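Local coordinates for dipeptide transport protein DPPA (Bacillus subtilis, PDB 1HI9), which cleaves off the N-terminal residue of peptides containing D-amino acids, as a zinc-dependent aminopeptidase that assembles into a decamer with its active sites in a central chamber, at residues V56-H60 against S61-N65; N65-V68 against E69-H72; I34-E37 against E38-C42. All blocks are in the same frame, centred on the assembly; numbering follows the deposited sequence.

Contact 1 (V56-H60 against S61-N65). With ZN (zinc ion), chain G.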
loop_
_atom_site.group_PDB
_atom_site.type_symbol
_atom_site.label_atom_id
_atom_site.label_comp_id
_atom_site.label_asym_id
_atom_site.label_seq_id
_atom_site.Cartn_x
_atom_site.Cartn_y
_atom_site.Cartn_z
ATOM N N VAL A 56 -16.787 -35.694 8.456
ATOM C CA VAL A 56 -15.810 -34.743 8.972
ATOM C C VAL A 56 -16.248 -33.307 8.717
ATOM O O VAL A 56 -16.362 -32.873 7.570
ATOM C CB VAL A 56 -14.420 -34.971 8.331
ATOM C CG1 VAL A 56 -13.373 -34.086 9.011
ATOM C CG2 VAL A 56 -14.038 -36.442 8.446
ATOM N N ASN A 57 -16.490 -32.575 9.804
ATOM C CA ASN A 57 -16.932 -31.185 9.741
ATOM C C ASN A 57 -15.804 -30.230 10.141
ATOM O O ASN A 57 -15.338 -30.242 11.286
ATOM C CB ASN A 57 -18.127 -30.974 10.676
ATOM C CG ASN A 57 -18.714 -29.577 10.577
ATOM O OD1 ASN A 57 -19.194 -29.015 11.563
ATOM N ND2 ASN A 57 -18.691 -29.014 9.386
ATOM N N ASP A 58 -15.365 -29.408 9.194
ATOM C CA ASP A 58 -14.312 -28.433 9.451
ATOM C C ASP A 58 -14.966 -27.430 10.385
ATOM O O ASP A 58 -15.938 -26.770 10.003
ATOM C CB ASP A 58 -13.908 -27.744 8.143
ATOM C CG ASP A 58 -12.631 -26.940 8.272
ATOM O OD1 ASP A 58 -12.469 -26.246 9.301
ATOM O OD2 ASP A 58 -11.801 -26.989 7.336
ATOM N N SER A 59 -14.437 -27.306 11.601
ATOM C CA SER A 59 -15.032 -26.404 12.594
ATOM C C SER A 59 -14.208 -25.194 12.995
ATOM O O SER A 59 -14.411 -24.648 14.073
ATOM C CB SER A 59 -15.377 -27.197 13.856
ATOM O OG SER A 59 -16.167 -28.320 13.533
ATOM N N HIS A 60 -13.310 -24.752 12.129
ATOM C CA HIS A 60 -12.463 -23.621 12.466
ATOM C C HIS A 60 -12.627 -22.400 11.561
ATOM O O HIS A 60 -12.583 -22.518 10.338
ATOM C CB HIS A 60 -11.008 -24.089 12.442
ATOM C CG HIS A 60 -10.009 -22.982 12.575
ATOM N ND1 HIS A 60 -9.874 -22.239 13.727
ATOM C CD2 HIS A 60 -9.101 -22.486 11.701
ATOM C CE1 HIS A 60 -8.924 -21.337 13.560
ATOM N NE2 HIS A 60 -8.439 -21.466 12.339
ATOM N N SER A 61 -12.813 -21.234 12.171
ATOM C CA SER A 61 -12.922 -19.982 11.426
ATOM C C SER A 61 -13.844 -20.059 10.194
ATOM O O SER A 61 -15.057 -20.240 10.339
ATOM C CB SER A 61 -11.508 -19.543 11.018
ATOM O OG SER A 61 -11.480 -18.235 10.469
ATOM N N LYS A 62 -13.278 -19.913 8.992
ATOM C CA LYS A 62 -14.067 -19.971 7.759
ATOM C C LYS A 62 -14.368 -21.406 7.373
ATOM O O LYS A 62 -15.021 -21.659 6.365
ATOM C CB LYS A 62 -13.345 -19.271 6.598
ATOM C CG LYS A 62 -13.105 -17.809 6.852
ATOM C CD LYS A 62 -14.408 -17.093 7.158
ATOM C CE LYS A 62 -14.147 -15.776 7.884
ATOM N NZ LYS A 62 -15.408 -15.050 8.202
ATOM N N MET A 63 -13.866 -22.336 8.177
ATOM C CA MET A 63 -14.093 -23.766 7.984
ATOM C C MET A 63 -13.793 -24.291 6.580
ATOM O O MET A 63 -14.477 -25.176 6.066
ATOM C CB MET A 63 -15.531 -24.086 8.404
ATOM C CG MET A 63 -15.804 -23.637 9.835
ATOM S SD MET A 63 -17.559 -23.494 10.245
ATOM C CE MET A 63 -17.484 -23.152 11.997
ATOM N N ASN A 64 -12.754 -23.734 5.973
ATOM C CA ASN A 64 -12.310 -24.148 4.650
ATOM C C ASN A 64 -10.811 -24.461 4.756
ATOM O O ASN A 64 -10.029 -24.236 3.820
ATOM C CB ASN A 64 -12.567 -23.037 3.617
ATOM C CG ASN A 64 -11.971 -21.697 4.027
ATOM O OD1 ASN A 64 -11.156 -21.617 4.955
ATOM N ND2 ASN A 64 -12.362 -20.637 3.321
ATOM N N ASN A 65 -10.440 -25.004 5.914
ATOM C CA ASN A 65 -9.055 -25.341 6.246
ATOM C C ASN A 65 -8.645 -26.753 5.832
ATOM O O ASN A 65 -7.600 -26.951 5.211
ATOM C CB ASN A 65 -8.843 -25.189 7.754
ATOM C CG ASN A 65 -9.471 -23.934 8.301
ATOM O OD1 ASN A 65 -8.992 -22.837 8.040
ATOM N ND2 ASN A 65 -10.568 -24.086 9.053
HETATM ZN ZN ZN G . -10.779 -22.538 16.059
HETATM O O HOH W 1 -12.681 -21.632 17.491
#

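Contact 2 (N65-V68 against E69-H72)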
loop_
_atom_site.group_PDB
_atom_site.type_symbol
_atom_site.label_atom_id
_atom_site.label_comp_id
_atom_site.label_asym_id
_atom_site.label_seq_id
_atom_site.Cartn_x
_atom_site.Cartn_y
_atom_site.Cartn_z
ATOM N N ASN A 65 -10.440 -25.004 5.914
ATOM C CA ASN A 65 -9.055 -25.341 6.246
ATOM C C ASN A 65 -8.645 -26.753 5.832
ATOM O O ASN A 65 -7.600 -26.951 5.211
ATOM C CB ASN A 65 -8.843 -25.189 7.754
ATOM C CG ASN A 65 -9.471 -23.934 8.301
ATOM O OD1 ASN A 65 -8.992 -22.837 8.040
ATOM N ND2 ASN A 65 -10.568 -24.086 9.053
ATOM N N LEU A 66 -9.452 -27.741 6.203
ATOM C CA LEU A 66 -9.145 -29.114 5.829
ATOM C C LEU A 66 -9.039 -29.164 4.308
ATOM O O LEU A 66 -9.886 -28.616 3.604
ATOM C CB LEU A 66 -10.239 -30.058 6.323
ATOM C CG LEU A 66 -10.261 -30.247 7.841
ATOM C CD1 LEU A 66 -11.476 -31.061 8.240
ATOM C CD2 LEU A 66 -8.979 -30.926 8.290
ATOM N N MET A 67 -7.995 -29.812 3.806
ATOM C CA MET A 67 -7.781 -29.882 2.361
ATOM C C MET A 67 -8.488 -31.076 1.751
ATOM O O MET A 67 -8.103 -32.224 1.968
ATOM C CB MET A 67 -6.283 -29.921 2.064
ATOM C CG MET A 67 -5.534 -28.801 2.758
ATOM S SD MET A 67 -3.884 -28.552 2.165
ATOM C CE MET A 67 -2.971 -29.817 3.015
ATOM N N VAL A 68 -9.527 -30.793 0.975
ATOM C CA VAL A 68 -10.328 -31.845 0.365
ATOM C C VAL A 68 -9.519 -32.807 -0.509
ATOM O O VAL A 68 -9.850 -33.984 -0.598
ATOM C CB VAL A 68 -11.496 -31.233 -0.445
ATOM C CG1 VAL A 68 -10.958 -30.495 -1.660
ATOM C CG2 VAL A 68 -12.469 -32.326 -0.849
ATOM N N GLU A 69 -8.452 -32.310 -1.127
ATOM C CA GLU A 69 -7.626 -33.151 -1.980
ATOM C C GLU A 69 -6.646 -34.048 -1.217
ATOM O O GLU A 69 -5.997 -34.914 -1.811
ATOM C CB GLU A 69 -6.856 -32.295 -3.003
ATOM C CG GLU A 69 -5.975 -31.204 -2.402
ATOM C CD GLU A 69 -6.707 -29.886 -2.187
ATOM O OE1 GLU A 69 -6.571 -28.974 -3.044
ATOM O OE2 GLU A 69 -7.422 -29.762 -1.166
ATOM N N LYS A 70 -6.534 -33.854 0.094
ATOM C CA LYS A 70 -5.626 -34.674 0.894
ATOM C C LYS A 70 -6.303 -35.421 2.032
ATOM O O LYS A 70 -5.672 -36.234 2.701
ATOM C CB LYS A 70 -4.483 -33.825 1.445
ATOM C CG LYS A 70 -3.341 -33.612 0.454
ATOM C CD LYS A 70 -2.349 -32.591 0.986
ATOM C CE LYS A 70 -1.078 -32.553 0.153
ATOM N NZ LYS A 70 -0.259 -33.797 0.314
ATOM N N LEU A 71 -7.584 -35.157 2.251
ATOM C CA LEU A 71 -8.305 -35.832 3.319
ATOM C C LEU A 71 -8.545 -37.277 2.906
ATOM O O LEU A 71 -8.534 -37.589 1.717
ATOM C CB LEU A 71 -9.644 -35.138 3.581
ATOM C CG LEU A 71 -10.365 -35.541 4.865
ATOM C CD1 LEU A 71 -9.620 -34.963 6.063
ATOM C CD2 LEU A 71 -11.802 -35.050 4.840
ATOM N N HIS A 72 -8.753 -38.155 3.886
ATOM C CA HIS A 72 -9.000 -39.570 3.616
ATOM C C HIS A 72 -10.140 -39.641 2.609
ATOM O O HIS A 72 -11.240 -39.147 2.866
ATOM C CB HIS A 72 -9.375 -40.302 4.905
ATOM C CG HIS A 72 -9.311 -41.795 4.801
ATOM N ND1 HIS A 72 -10.104 -42.519 3.936
ATOM C CD2 HIS A 72 -8.549 -42.704 5.462
ATOM C CE1 HIS A 72 -9.835 -43.808 4.070
ATOM N NE2 HIS A 72 -8.895 -43.947 4.989
#

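Contact 3 (I34-E37 against E38-C42)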
loop_
_atom_site.group_PDB
_atom_site.type_symbol
_atom_site.label_atom_id
_atom_site.label_comp_id
_atom_site.label_asym_id
_atom_site.label_seq_id
_atom_site.Cartn_x
_atom_site.Cartn_y
_atom_site.Cartn_z
ATOM N N ILE A 34 -0.910 -29.963 8.349
ATOM C CA ILE A 34 -0.799 -30.769 9.560
ATOM C C ILE A 34 -2.196 -31.140 10.074
ATOM O O ILE A 34 -2.435 -32.274 10.491
ATOM C CB ILE A 34 -0.015 -29.993 10.638
ATOM C CG1 ILE A 34 1.402 -29.733 10.122
ATOM C CG2 ILE A 34 0.008 -30.774 11.958
ATOM C CD1 ILE A 34 2.187 -28.713 10.923
ATOM N N MET A 35 -3.115 -30.179 10.022
ATOM C CA MET A 35 -4.491 -30.388 10.465
ATOM C C MET A 35 -5.177 -31.504 9.681
ATOM O O MET A 35 -5.843 -32.360 10.253
ATOM C CB MET A 35 -5.297 -29.101 10.299
ATOM C CG MET A 35 -6.777 -29.240 10.642
ATOM S SD MET A 35 -7.685 -27.743 10.268
ATOM C CE MET A 35 -9.214 -28.009 11.100
ATOM N N THR A 36 -5.029 -31.470 8.360
ATOM C CA THR A 36 -5.636 -32.480 7.514
ATOM C C THR A 36 -5.048 -33.850 7.832
ATOM O O THR A 36 -5.775 -34.835 7.960
ATOM C CB THR A 36 -5.422 -32.151 6.033
ATOM O OG1 THR A 36 -6.056 -30.902 5.738
ATOM C CG2 THR A 36 -6.022 -33.239 5.143
ATOM N N GLU A 37 -3.732 -33.913 7.986
ATOM C CA GLU A 37 -3.096 -35.180 8.291
ATOM C C GLU A 37 -3.483 -35.700 9.664
ATOM O O GLU A 37 -3.659 -36.907 9.837
ATOM C CB GLU A 37 -1.585 -35.046 8.154
ATOM C CG GLU A 37 -1.190 -34.798 6.710
ATOM C CD GLU A 37 0.297 -34.732 6.504
ATOM O OE1 GLU A 37 0.962 -33.930 7.202
ATOM O OE2 GLU A 37 0.798 -35.480 5.640
ATOM N N GLU A 38 -3.632 -34.795 10.629
ATOM C CA GLU A 38 -4.024 -35.181 11.978
ATOM C C GLU A 38 -5.384 -35.862 11.928
ATOM O O GLU A 38 -5.590 -36.893 12.554
ATOM C CB GLU A 38 -4.095 -33.956 12.899
ATOM C CG GLU A 38 -4.604 -34.279 14.303
ATOM C CD GLU A 38 -3.846 -33.524 15.397
ATOM O OE1 GLU A 38 -2.600 -33.524 15.378
ATOM O OE2 GLU A 38 -4.491 -32.943 16.290
ATOM N N ALA A 39 -6.302 -35.278 11.169
ATOM C CA ALA A 39 -7.632 -35.840 11.029
ATOM C C ALA A 39 -7.577 -37.214 10.354
ATOM O O ALA A 39 -8.335 -38.117 10.716
ATOM C CB ALA A 39 -8.527 -34.891 10.221
ATOM N N ASN A 40 -6.689 -37.368 9.372
ATOM C CA ASN A 40 -6.574 -38.640 8.676
ATOM C C ASN A 40 -6.220 -39.766 9.634
ATOM O O ASN A 40 -6.734 -40.876 9.499
ATOM C CB ASN A 40 -5.542 -38.570 7.543
ATOM C CG ASN A 40 -6.052 -37.795 6.332
ATOM O OD1 ASN A 40 -7.257 -37.739 6.069
ATOM N ND2 ASN A 40 -5.130 -37.213 5.579
ATOM N N TYR A 41 -5.366 -39.491 10.614
ATOM C CA TYR A 41 -5.004 -40.542 11.558
ATOM C C TYR A 41 -6.259 -41.098 12.230
ATOM O O TYR A 41 -6.444 -42.314 12.311
ATOM C CB TYR A 41 -4.035 -40.022 12.618
ATOM C CG TYR A 41 -2.621 -39.863 12.127
ATOM C CD1 TYR A 41 -2.057 -38.603 11.984
ATOM C CD2 TYR A 41 -1.833 -40.977 11.840
ATOM C CE1 TYR A 41 -0.742 -38.447 11.577
ATOM C CE2 TYR A 41 -0.512 -40.834 11.427
ATOM C CZ TYR A 41 0.031 -39.561 11.301
ATOM O OH TYR A 41 1.345 -39.391 10.920
ATOM N N CYS A 42 -7.133 -40.206 12.688
ATOM C CA CYS A 42 -8.364 -40.634 13.347
ATOM C C CYS A 42 -9.332 -41.313 12.391
ATOM O O CYS A 42 -9.946 -42.327 12.729
ATOM C CB CYS A 42 -9.050 -39.444 14.018
ATOM S SG CYS A 42 -8.053 -38.693 15.332
#

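Contact 1 (V56-H60 against S61-N65)
Asn65 reaches back across the turn to Asp58 and His60, and its ND2 group serves both. One N-H meets Asp58 OD1 at 2.9 Å, on the syn side and 18° out of the carboxylate plane. The other goes to the carbonyl of His60, with Asn65 ND2 lying above the plane of the acceptor group. Met63 N also donates to His60 O, from the opposite face, closing a type II' beta turn from His60 to Met63; its 2.5 Å is short enough to be read with caution.

With CG anti to the carbonyl carbon (chi1 -44°), the Asn65 amide folds back beside its own backbone N, and OD1 takes a hydrogen bond from Tyr28 OH. Asp58 OD2 accepts from Leu66 N and, weakly, from Asn65 N, while OD1 also receives a weak bond from His60 N. Both oxygens of this buried carboxylate therefore have donors.

The imidazole of His60 is held from several sides. ND1 binds zinc at 2.5 Å, completing with Asp8 and Glu10 the protein ligands of that ion, and NE2 is hydrogen-bonded to Val21 O. Ser61 CB sits 3.8 Å from the ring centroid, over one face, as a CH-pi contact.

The Asp58-Asn65 pair is placed as a second shell to the zinc ligand and probably steadies the His60 backbone, and with it the position of the ring.

Contact 2 (N65-V68 against E69-H72)
The carbonyl of Met67 faces the amides of Lys70 and Leu71 across a tight reversal of the chain. The backbone torsions of Val68 and Glu69 are near those of the two central positions of a type I beta turn. The closing bond, Lys70 N to Met67 O, is 2.9 Å long, with the donor well above the carbonyl plane. Leu71 N approaches the same oxygen at 3.0 Å, but its N-H points less directly, so that second bond is weak. One acceptor consequently gathers two successive amides, although the turn does not go on into a regular helix.

On the side chains, Met67 and Lys70 run side by side in the same direction, and Met67 CE touches Lys70 CD at 3.5 Å, an aliphatic contact that leaves the ammonium end to lead away. Val68 and Glu69 cross at about a right angle. The Glu69 chain starts between its backbone N and carbonyl carbon (chi1 57°) and bends at chi2, which turns the carboxylate back over the turn. Its OE2 comes within 3.4 Å of Met67 CB; it is also near Val68 N, but the angle there is too poor for a hydrogen bond. The real charge partner of OE2 is Arg30 of a second subunit, which also packs on Met67. Leu71 CB lies 3.7 Å from Met67 O, and its side chain goes on to touch Leu77 of strand 76-80.

This is a beta turn in the connection between the adjacent parallel strands 53-58 and 76-80, packed against helix 28-48 and set at a subunit interface of the decamer.

Contact 3 (I34-E37 against E38-C42)
This is a contact between successive turns of one alpha helix, in the middle of helix 28-48, which lies against the mixed sheet beside strands 2-7 and 97-103. Four i to i+4 backbone bonds define it. Glu38 N bonds to Ile34 O at 2.8 Å, Ala39 N to Met35 O at 3.1 Å, Asn40 N to Thr36 O at 3.0 Å and Tyr41 N to Glu37 O at 3.2 Å, all four with N-H...O angles of about 150° or more.

Side chains add to this on two sides. Thr36 and Asn40 lie alongside each other, pointing the same way, with Thr36 CG2 4.1 Å from Asn40 ND2. The Asn40 amide also passes close to Thr36 O but makes no hydrogen bond with it; ND2 bonds instead to Lys70 O, and OD1 receives a weak bond from His72 N. Replacing Asn40 by an alanine would probably leave Lys70 O without this donor and free that part of the 69-72 loop to shift from the helix.

Tyr41 has its CG anti to the carbonyl carbon (chi1 -76°), which swings the ring back along the helix, so that CD1 lies 3.2 Å from Glu37 O. Glu38 turns roughly at right angles to the Tyr41 side chain, its OE1 paired with Arg190 in a salt bridge and hydrogen-bonded to Ser13 OG.

Strand 2-7, helix 28-48 and strand 53-58 follow in order, and the two strands are parallel neighbours: a beta-alpha-beta crossover, with this contact in its helix.

In the fold
Along the chain, contact 3 comes first, on helix 28-48; contact 1 follows at the end of strand 53-58, and contact 2 continues from it, sharing Asn65, in the loop leading to strand 76-80. Centres of contacts 2 and 3 are about 9 Å apart, those of 1 and 2 about 11 Å, and those of 1 and 3 about 13 Å. Met35 SD packs on Asn65 CB at 3.8 Å, and Thr36 OG1 accepts from Met67 N, tying the loop to the helix at a second point. Helix 28-48 thus lines much of the run that leads from the zinc ligand His60 toward Glu69, which itself meets a second subunit.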